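Local coordinates for protein phosphoribosylamine--glycine ligase (Thermotoga maritima, PDB 1VKZ) that catalyses the ATP-dependent joining of glycine to 5-phosphoribosylamine, giving glycinamide ribonucleotide in de novo purine biosynthesis, at residues Arg17-Ile30 against Leu65-Glu79. Residues are numbered along the deposited sequence; the frame is centred on the assembly and turned at random.
Sequences RVHILGSGGREHAI and LKAIPEEDIVIPGSE
The imidazole of His19 is satisfied at both nitrogens: NE2 donates to Glu71 OE2 at 2.7 Å, and ND1 pairs with the hydroxyl of Tyr44. Ring and carboxylate lie nearly coplanar, 15° apart, and OE2 is met on its anti side. The same oxygen also sits 3.3 Å from Arg17 NE, well out of the guanidinium plane, a salt bridge of charge alone that probably helps keep Glu71 ionised. Ile68 lays CG2 over one face of the imidazole, 3.6 Å from the ring centroid. With CG anti to the carbonyl carbon (chi1 -65°), the ring lies over the face of the sheet that carries Ile73, with NE2 turned to Glu71. Replacing His19 by an alanine would remove the N-H donor to Glu71 and the ring under Ile68 CG2, and would probably leave that carboxylate without this mate and Tyr44 without this bond.

Between the backbones, His19 N donates to Asp72 O, Val74 N to His19 O at 2.8 Å, and Leu21 N to Val74 O at 3.2 Å. Leu21 CD2 packs against Ile73 CG2 at 3.6 Å. Farther along, Pro76 packs against Arg26 and Glu27, its CB 3.3 Å from Arg26 NE, beside their NE-OE2 salt bridge (3.2 Å); Leu290 O takes Arg26 NH1.

Strand 73-74 thus pairs in parallel with strand 17-22, whose other neighbour is strand 40-43, and a glycine-rich turn leads into helix 25-36: the Rossmann-like N domain of the GARS family.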
ATOM      1  N   ARG A  17       4.789  24.176  -2.843  1.00 50.74           N
ATOM      2  CA  ARG A  17       4.273  23.478  -1.661  1.00 47.49           C
ATOM      3  C   ARG A  17       3.573  22.142  -1.929  1.00 46.98           C
ATOM      4  O   ARG A  17       2.754  22.008  -2.850  1.00 46.06           O
ATOM      5  CB  ARG A  17       3.345  24.389  -0.892  1.00 45.91           C
ATOM      6  CG  ARG A  17       3.615  25.855  -1.159  1.00 48.82           C
ATOM      7  CD  ARG A  17       3.122  26.807  -0.107  1.00 49.50           C
ATOM      8  NE  ARG A  17       1.874  26.378   0.497  1.00 49.72           N
ATOM      9  CZ  ARG A  17       1.052  27.179   1.149  1.00 60.11           C
ATOM     10  NH1 ARG A  17       1.322  28.484   1.286  1.00 63.24           N
ATOM     11  NH2 ARG A  17      -0.064  26.671   1.665  1.00 60.16           N
ATOM     12  N   VAL A  18       3.893  21.171  -1.068  1.00 44.72           N
ATOM     13  CA  VAL A  18       3.380  19.821  -1.146  1.00 42.44           C
ATOM     14  C   VAL A  18       2.458  19.527   0.025  1.00 40.38           C
ATOM     15  O   VAL A  18       2.752  19.810   1.181  1.00 40.46           O
ATOM     16  CB  VAL A  18       4.535  18.835  -1.165  1.00 42.75           C
ATOM     17  CG1 VAL A  18       4.040  17.393  -1.271  1.00 43.49           C
ATOM     18  CG2 VAL A  18       5.479  19.187  -2.311  1.00 43.62           C
ATOM     19  N   HIS A  19       1.316  18.955  -0.290  1.00 38.90           N
ATOM     20  CA  HIS A  19       0.337  18.671   0.718  1.00 38.89           C
ATOM     21  C   HIS A  19       0.037  17.185   0.780  1.00 41.10           C
ATOM     22  O   HIS A  19      -0.412  16.584  -0.187  1.00 41.83           O
ATOM     23  CB  HIS A  19      -0.879  19.442   0.338  1.00 40.22           C
ATOM     24  CG  HIS A  19      -0.683  20.916   0.396  1.00 34.00           C
ATOM     25  ND1 HIS A  19      -0.844  21.636   1.557  1.00 38.08           N
ATOM     26  CD2 HIS A  19      -0.362  21.812  -0.560  1.00 41.06           C
ATOM     27  CE1 HIS A  19      -0.670  22.920   1.308  1.00 40.59           C
ATOM     28  NE2 HIS A  19      -0.378  23.055   0.029  1.00 40.14           N
ATOM     29  N   ILE A  20       0.324  16.576   1.915  1.00 41.18           N
ATOM     30  CA  ILE A  20       0.191  15.141   2.042  1.00 40.63           C
ATOM     31  C   ILE A  20      -0.967  14.800   2.977  1.00 42.15           C
ATOM     32  O   ILE A  20      -0.994  15.159   4.188  1.00 42.66           O
ATOM     33  CB  ILE A  20       1.548  14.527   2.513  1.00 40.51           C
ATOM     34  CG1 ILE A  20       2.618  14.832   1.468  1.00 39.05           C
ATOM     35  CG2 ILE A  20       1.451  13.016   2.713  1.00 40.14           C
ATOM     36  CD1 ILE A  20       3.957  14.676   1.926  1.00 47.80           C
ATOM     37  N   LEU A  21      -1.933  14.094   2.417  1.00 42.93           N
ATOM     38  CA  LEU A  21      -3.053  13.595   3.225  1.00 41.81           C
ATOM     39  C   LEU A  21      -2.713  12.245   3.882  1.00 39.01           C
ATOM     40  O   LEU A  21      -2.346  11.314   3.221  1.00 37.34           O
ATOM     41  CB  LEU A  21      -4.296  13.513   2.363  1.00 40.62           C
ATOM     42  CG  LEU A  21      -4.899  14.816   1.812  1.00 37.50           C
ATOM     43  CD1 LEU A  21      -4.011  15.993   1.747  1.00 45.23           C
ATOM     44  CD2 LEU A  21      -5.460  14.559   0.425  1.00 40.44           C
ATOM     45  N   GLY A  22      -2.807  12.192   5.204  1.00 40.53           N
ATOM     46  CA  GLY A  22      -2.615  10.980   5.960  1.00 41.06           C
ATOM     47  C   GLY A  22      -1.731  11.151   7.183  1.00 43.73           C
ATOM     48  O   GLY A  22      -1.259  12.260   7.497  1.00 41.15           O
ATOM     49  N   SER A  23      -1.504  10.030   7.867  1.00 45.05           N
ATOM     50  CA  SER A  23      -0.790  10.024   9.138  1.00 47.69           C
ATOM     51  C   SER A  23       0.197   8.857   9.361  1.00 47.88           C
ATOM     52  O   SER A  23       0.724   8.722  10.471  1.00 51.98           O
ATOM     53  CB  SER A  23      -1.825  10.014  10.272  1.00 46.58           C
ATOM     54  OG  SER A  23      -2.823   9.062   9.973  1.00 53.59           O
ATOM     55  N   GLY A  24       0.459   8.044   8.334  1.00 46.57           N
ATOM     56  CA  GLY A  24       1.305   6.869   8.465  1.00 45.88           C
ATOM     57  C   GLY A  24       2.723   7.144   8.036  1.00 43.46           C
ATOM     58  O   GLY A  24       3.055   8.250   7.736  1.00 41.94           O
ATOM     59  N   GLY A  25       3.553   6.102   8.027  1.00 44.24           N
ATOM     60  CA  GLY A  25       4.956   6.194   7.635  1.00 42.55           C
ATOM     61  C   GLY A  25       5.154   6.424   6.161  1.00 42.01           C
ATOM     62  O   GLY A  25       6.137   7.039   5.775  1.00 46.82           O
ATOM     63  N   ARG A  26       4.212   5.963   5.336  1.00 41.39           N
ATOM     64  CA  ARG A  26       4.186   6.251   3.888  1.00 40.20           C
ATOM     65  C   ARG A  26       4.124   7.739   3.676  1.00 42.68           C
ATOM     66  O   ARG A  26       4.906   8.313   2.929  1.00 46.02           O
ATOM     67  CB  ARG A  26       2.962   5.582   3.291  1.00 40.02           C
ATOM     68  CG  ARG A  26       2.621   5.855   1.849  1.00 42.52           C
ATOM     69  CD  ARG A  26       1.441   5.011   1.361  1.00 44.53           C
ATOM     70  NE  ARG A  26       0.263   5.138   2.224  1.00 55.88           N
ATOM     71  CZ  ARG A  26      -0.700   4.212   2.410  1.00 55.22           C
ATOM     72  NH1 ARG A  26      -0.683   3.038   1.805  1.00 52.68           N
ATOM     73  NH2 ARG A  26      -1.704   4.480   3.235  1.00 60.07           N
ATOM     74  N   GLU A  27       3.213   8.377   4.397  1.00 43.38           N
ATOM     75  CA  GLU A  27       2.970   9.783   4.280  1.00 41.38           C
ATOM     76  C   GLU A  27       4.198  10.547   4.755  1.00 43.39           C
ATOM     77  O   GLU A  27       4.649  11.492   4.103  1.00 43.38           O
ATOM     78  CB  GLU A  27       1.746  10.149   5.101  1.00 40.78           C
ATOM     79  CG  GLU A  27       0.426   9.715   4.475  1.00 42.45           C
ATOM     80  CD  GLU A  27       0.092   8.225   4.578  1.00 49.92           C
ATOM     81  OE1 GLU A  27       0.548   7.500   5.501  1.00 55.94           O
ATOM     82  OE2 GLU A  27      -0.680   7.764   3.739  1.00 50.47           O
ATOM     83  N   HIS A  28       4.735  10.125   5.888  1.00 42.44           N
ATOM     84  CA  HIS A  28       5.911  10.751   6.435  1.00 42.40           C
ATOM     85  C   HIS A  28       7.101  10.513   5.516  1.00 40.23           C
ATOM     86  O   HIS A  28       7.861  11.415   5.263  1.00 42.48           O
ATOM     87  CB  HIS A  28       6.161  10.256   7.871  1.00 42.96           C
ATOM     88  CG  HIS A  28       7.293  10.945   8.561  1.00 34.19           C
ATOM     89  ND1 HIS A  28       7.927  10.408   9.663  1.00 34.50           N
ATOM     90  CD2 HIS A  28       7.915  12.120   8.305  1.00 42.31           C
ATOM     91  CE1 HIS A  28       8.894  11.227  10.050  1.00 37.83           C
ATOM     92  NE2 HIS A  28       8.920  12.263   9.233  1.00 34.97           N
ATOM     93  N   ALA A  29       7.249   9.310   4.995  1.00 42.23           N
ATOM     94  CA  ALA A  29       8.295   9.049   4.021  1.00 43.36           C
ATOM     95  C   ALA A  29       8.169   9.972   2.788  1.00 42.31           C
ATOM     96  O   ALA A  29       9.143  10.620   2.373  1.00 44.14           O
ATOM     97  CB  ALA A  29       8.288   7.612   3.626  1.00 44.37           C
ATOM     98  N   ILE A  30       6.981  10.052   2.220  1.00 41.13           N
ATOM     99  CA  ILE A  30       6.753  10.917   1.067  1.00 42.78           C
ATOM    100  C   ILE A  30       7.070  12.393   1.398  1.00 42.33           C
ATOM    101  O   ILE A  30       7.804  13.051   0.684  1.00 42.92           O
ATOM    102  CB  ILE A  30       5.358  10.743   0.538  1.00 40.86           C
ATOM    103  CG1 ILE A  30       5.208   9.343  -0.063  1.00 43.88           C
ATOM    104  CG2 ILE A  30       5.105  11.756  -0.529  1.00 46.15           C
ATOM    105  CD1 ILE A  30       3.794   8.949  -0.363  1.00 38.94           C
ATOM    106  N   LEU A  65      -9.200  21.015   1.232  1.00 48.14           N
ATOM    107  CA  LEU A  65      -8.724  20.952  -0.139  1.00 47.10           C
ATOM    108  C   LEU A  65      -9.117  22.154  -1.007  1.00 47.39           C
ATOM    109  O   LEU A  65      -8.362  22.535  -1.912  1.00 46.21           O
ATOM    110  CB  LEU A  65      -9.199  19.650  -0.779  1.00 46.68           C
ATOM    111  CG  LEU A  65      -8.582  18.408  -0.134  1.00 48.98           C
ATOM    112  CD1 LEU A  65      -9.464  17.188  -0.281  1.00 55.36           C
ATOM    113  CD2 LEU A  65      -7.230  18.136  -0.711  1.00 53.72           C
ATOM    114  N   LYS A  66     -10.283  22.743  -0.750  1.00 48.18           N
ATOM    115  CA  LYS A  66     -10.717  23.940  -1.483  1.00 50.75           C
ATOM    116  C   LYS A  66      -9.765  25.108  -1.228  1.00 50.93           C
ATOM    117  O   LYS A  66      -9.613  25.997  -2.074  1.00 51.39           O
ATOM    118  CB  LYS A  66     -12.146  24.378  -1.077  1.00 52.13           C
ATOM    119  CG  LYS A  66     -13.283  23.690  -1.836  1.00 55.40           C
ATOM    120  CD  LYS A  66     -14.641  24.209  -1.374  1.00 54.78           C
ATOM    121  CE  LYS A  66     -15.009  25.548  -2.032  1.00 63.23           C
ATOM    122  NZ  LYS A  66     -15.286  25.431  -3.507  1.00 61.59           N
ATOM    123  N   ALA A  67      -9.146  25.103  -0.048  1.00 50.82           N
ATOM    124  CA  ALA A  67      -8.278  26.190   0.383  1.00 50.71           C
ATOM    125  C   ALA A  67      -6.878  26.093  -0.239  1.00 50.01           C
ATOM    126  O   ALA A  67      -6.158  27.082  -0.342  1.00 52.59           O
ATOM    127  CB  ALA A  67      -8.188  26.206   1.906  1.00 51.07           C
ATOM    128  N   ILE A  68      -6.504  24.915  -0.687  1.00 47.54           N
ATOM    129  CA  ILE A  68      -5.179  24.711  -1.256  1.00 46.36           C
ATOM    130  C   ILE A  68      -5.130  25.123  -2.741  1.00 48.25           C
ATOM    131  O   ILE A  68      -5.933  24.652  -3.548  1.00 50.25           O
ATOM    132  CB  ILE A  68      -4.782  23.233  -1.144  1.00 46.16           C
ATOM    133  CG1 ILE A  68      -4.962  22.723   0.290  1.00 37.64           C
ATOM    134  CG2 ILE A  68      -3.339  23.049  -1.630  1.00 50.55           C
ATOM    135  CD1 ILE A  68      -4.846  21.228   0.411  1.00 42.27           C
ATOM    136  N   PRO A  69      -4.177  25.964  -3.114  1.00 48.27           N
ATOM    137  CA  PRO A  69      -4.085  26.434  -4.502  1.00 49.31           C
ATOM    138  C   PRO A  69      -3.524  25.373  -5.455  1.00 50.32           C
ATOM    139  O   PRO A  69      -3.240  24.259  -5.006  1.00 51.48           O
ATOM    140  CB  PRO A  69      -3.133  27.626  -4.390  1.00 50.98           C
ATOM    141  CG  PRO A  69      -2.240  27.240  -3.238  1.00 51.63           C
ATOM    142  CD  PRO A  69      -3.127  26.544  -2.252  1.00 47.70           C
ATOM    143  N   GLU A  70      -3.362  25.686  -6.749  1.00 50.55           N
ATOM    144  CA  GLU A  70      -2.614  24.749  -7.617  1.00 52.25           C
ATOM    145  C   GLU A  70      -1.144  24.729  -7.242  1.00 52.41           C
ATOM    146  O   GLU A  70      -0.530  25.768  -7.034  1.00 54.39           O
ATOM    147  CB  GLU A  70      -2.755  25.028  -9.100  1.00 53.73           C
ATOM    148  CG  GLU A  70      -3.643  24.009  -9.789  1.00 56.97           C
ATOM    149  CD  GLU A  70      -5.106  24.188  -9.428  1.00 59.06           C
ATOM    150  OE1 GLU A  70      -5.492  25.328  -9.037  1.00 55.30           O
ATOM    151  OE2 GLU A  70      -5.857  23.188  -9.548  1.00 54.20           O
ATOM    152  N   GLU A  71      -0.596  23.525  -7.268  1.00 51.94           N
ATOM    153  CA  GLU A  71       0.478  23.042  -6.376  1.00 52.23           C
ATOM    154  C   GLU A  71      -0.019  21.722  -5.819  1.00 48.00           C
ATOM    155  O   GLU A  71      -1.199  21.554  -5.631  1.00 48.61           O
ATOM    156  CB  GLU A  71       0.820  23.983  -5.225  1.00 53.09           C
ATOM    157  CG  GLU A  71       0.076  23.818  -3.909  1.00 49.71           C
ATOM    158  CD  GLU A  71       0.333  25.042  -3.028  1.00 52.49           C
ATOM    159  OE1 GLU A  71       0.852  26.045  -3.576  1.00 57.40           O
ATOM    160  OE2 GLU A  71       0.007  25.048  -1.819  1.00 42.86           O
ATOM    161  N   ASP A  72       0.891  20.815  -5.513  1.00 48.49           N
ATOM    162  CA  ASP A  72       0.577  19.395  -5.455  1.00 46.76           C
ATOM    163  C   ASP A  72      -0.096  18.920  -4.191  1.00 48.12           C
ATOM    164  O   ASP A  72       0.362  19.246  -3.112  1.00 52.71           O
ATOM    165  CB  ASP A  72       1.835  18.558  -5.696  1.00 45.08           C
ATOM    166  CG  ASP A  72       1.520  17.297  -6.497  1.00 56.00           C
ATOM    167  OD1 ASP A  72       0.340  16.888  -6.473  1.00 71.17           O
ATOM    168  OD2 ASP A  72       2.334  16.665  -7.208  1.00 63.58           O
ATOM    169  N   ILE A  73      -1.151  18.102  -4.335  1.00 47.98           N
ATOM    170  CA  ILE A  73      -1.723  17.307  -3.217  1.00 46.35           C
ATOM    171  C   ILE A  73      -1.510  15.825  -3.464  1.00 47.55           C
ATOM    172  O   ILE A  73      -1.994  15.290  -4.480  1.00 44.92           O
ATOM    173  CB  ILE A  73      -3.264  17.508  -3.049  1.00 45.61           C
ATOM    174  CG1 ILE A  73      -3.651  18.966  -3.128  1.00 47.23           C
ATOM    175  CG2 ILE A  73      -3.777  16.878  -1.729  1.00 47.41           C
ATOM    176  CD1 ILE A  73      -3.080  19.795  -2.078  1.00 51.95           C
ATOM    177  N   VAL A  74      -0.824  15.153  -2.528  1.00 49.08           N
ATOM    178  CA  VAL A  74      -0.563  13.717  -2.650  1.00 49.70           C
ATOM    179  C   VAL A  74      -1.462  12.946  -1.691  1.00 49.49           C
ATOM    180  O   VAL A  74      -1.301  13.000  -0.486  1.00 43.76           O
ATOM    181  CB  VAL A  74       0.905  13.328  -2.430  1.00 51.26           C
ATOM    182  CG1 VAL A  74       1.033  11.838  -2.394  1.00 53.33           C
ATOM    183  CG2 VAL A  74       1.821  13.912  -3.519  1.00 51.02           C
ATOM    184  N   ILE A  75      -2.427  12.235  -2.248  1.00 52.94           N
ATOM    185  CA  ILE A  75      -3.245  11.377  -1.421  1.00 59.13           C
ATOM    186  C   ILE A  75      -2.688   9.932  -1.380  1.00 62.71           C
ATOM    187  O   ILE A  75      -2.286   9.399  -2.417  1.00 66.32           O
ATOM    188  CB  ILE A  75      -4.624  11.405  -1.936  1.00 59.38           C
ATOM    189  CG1 ILE A  75      -5.346  10.132  -1.529  1.00 69.81           C
ATOM    190  CG2 ILE A  75      -4.663  11.581  -3.459  1.00 64.38           C
ATOM    191  CD1 ILE A  75      -5.471   9.984  -0.041  1.00 73.91           C
ATOM    192  N   PRO A  76      -2.542   9.339  -0.196  1.00 64.16           N
ATOM    193  CA  PRO A  76      -2.567   7.862  -0.012  1.00 65.28           C
ATOM    194  C   PRO A  76      -3.660   7.282   0.915  1.00 66.14           C
ATOM    195  O   PRO A  76      -3.531   7.368   2.148  1.00 68.67           O
ATOM    196  CB  PRO A  76      -1.203   7.603   0.610  1.00 66.63           C
ATOM    197  CG  PRO A  76      -0.775   9.083   1.097  1.00 72.14           C
ATOM    198  CD  PRO A  76      -2.038   9.984   1.009  1.00 64.65           C
ATOM    199  N   GLY A  77      -4.705   6.679   0.335  1.00 66.24           N
ATOM    200  CA  GLY A  77      -5.744   6.056   1.131  1.00 65.54           C
ATOM    201  C   GLY A  77      -7.016   5.736   0.377  1.00 66.22           C
ATOM    202  O   GLY A  77      -6.968   5.314  -0.783  1.00 68.53           O
ATOM    203  N   SER A  78      -8.144   5.895   1.087  1.00 64.15           N
ATOM    204  CA  SER A  78      -9.490   5.856   0.540  1.00 61.99           C
ATOM    205  C   SER A  78     -10.099   7.262   0.468  1.00 59.42           C
ATOM    206  O   SER A  78     -11.269   7.439   0.062  1.00 57.73           O
ATOM    207  CB  SER A  78     -10.386   4.997   1.455  1.00 65.23           C
ATOM    208  OG  SER A  78     -10.666   5.660   2.690  1.00 66.03           O
ATOM    209  N   GLU A  79      -9.332   8.265   0.889  1.00 56.72           N
ATOM    210  CA  GLU A  79      -9.633   9.632   0.475  1.00 56.30           C
ATOM    211  C   GLU A  79     -10.098   9.574  -0.986  1.00 55.07           C
ATOM    212  O   GLU A  79     -11.146  10.129  -1.337  1.00 57.50           O
ATOM    213  CB  GLU A  79      -8.418  10.543   0.682  1.00 55.92           C
ATOM    214  CG  GLU A  79      -8.518  11.404   1.954  1.00 61.76           C
ATOM    215  CD  GLU A  79      -7.297  11.351   2.886  1.00 68.09           C
ATOM    216  OE1 GLU A  79      -6.231  10.810   2.497  1.00 76.97           O
ATOM    217  OE2 GLU A  79      -7.396  11.852   4.037  1.00 52.69           O
TER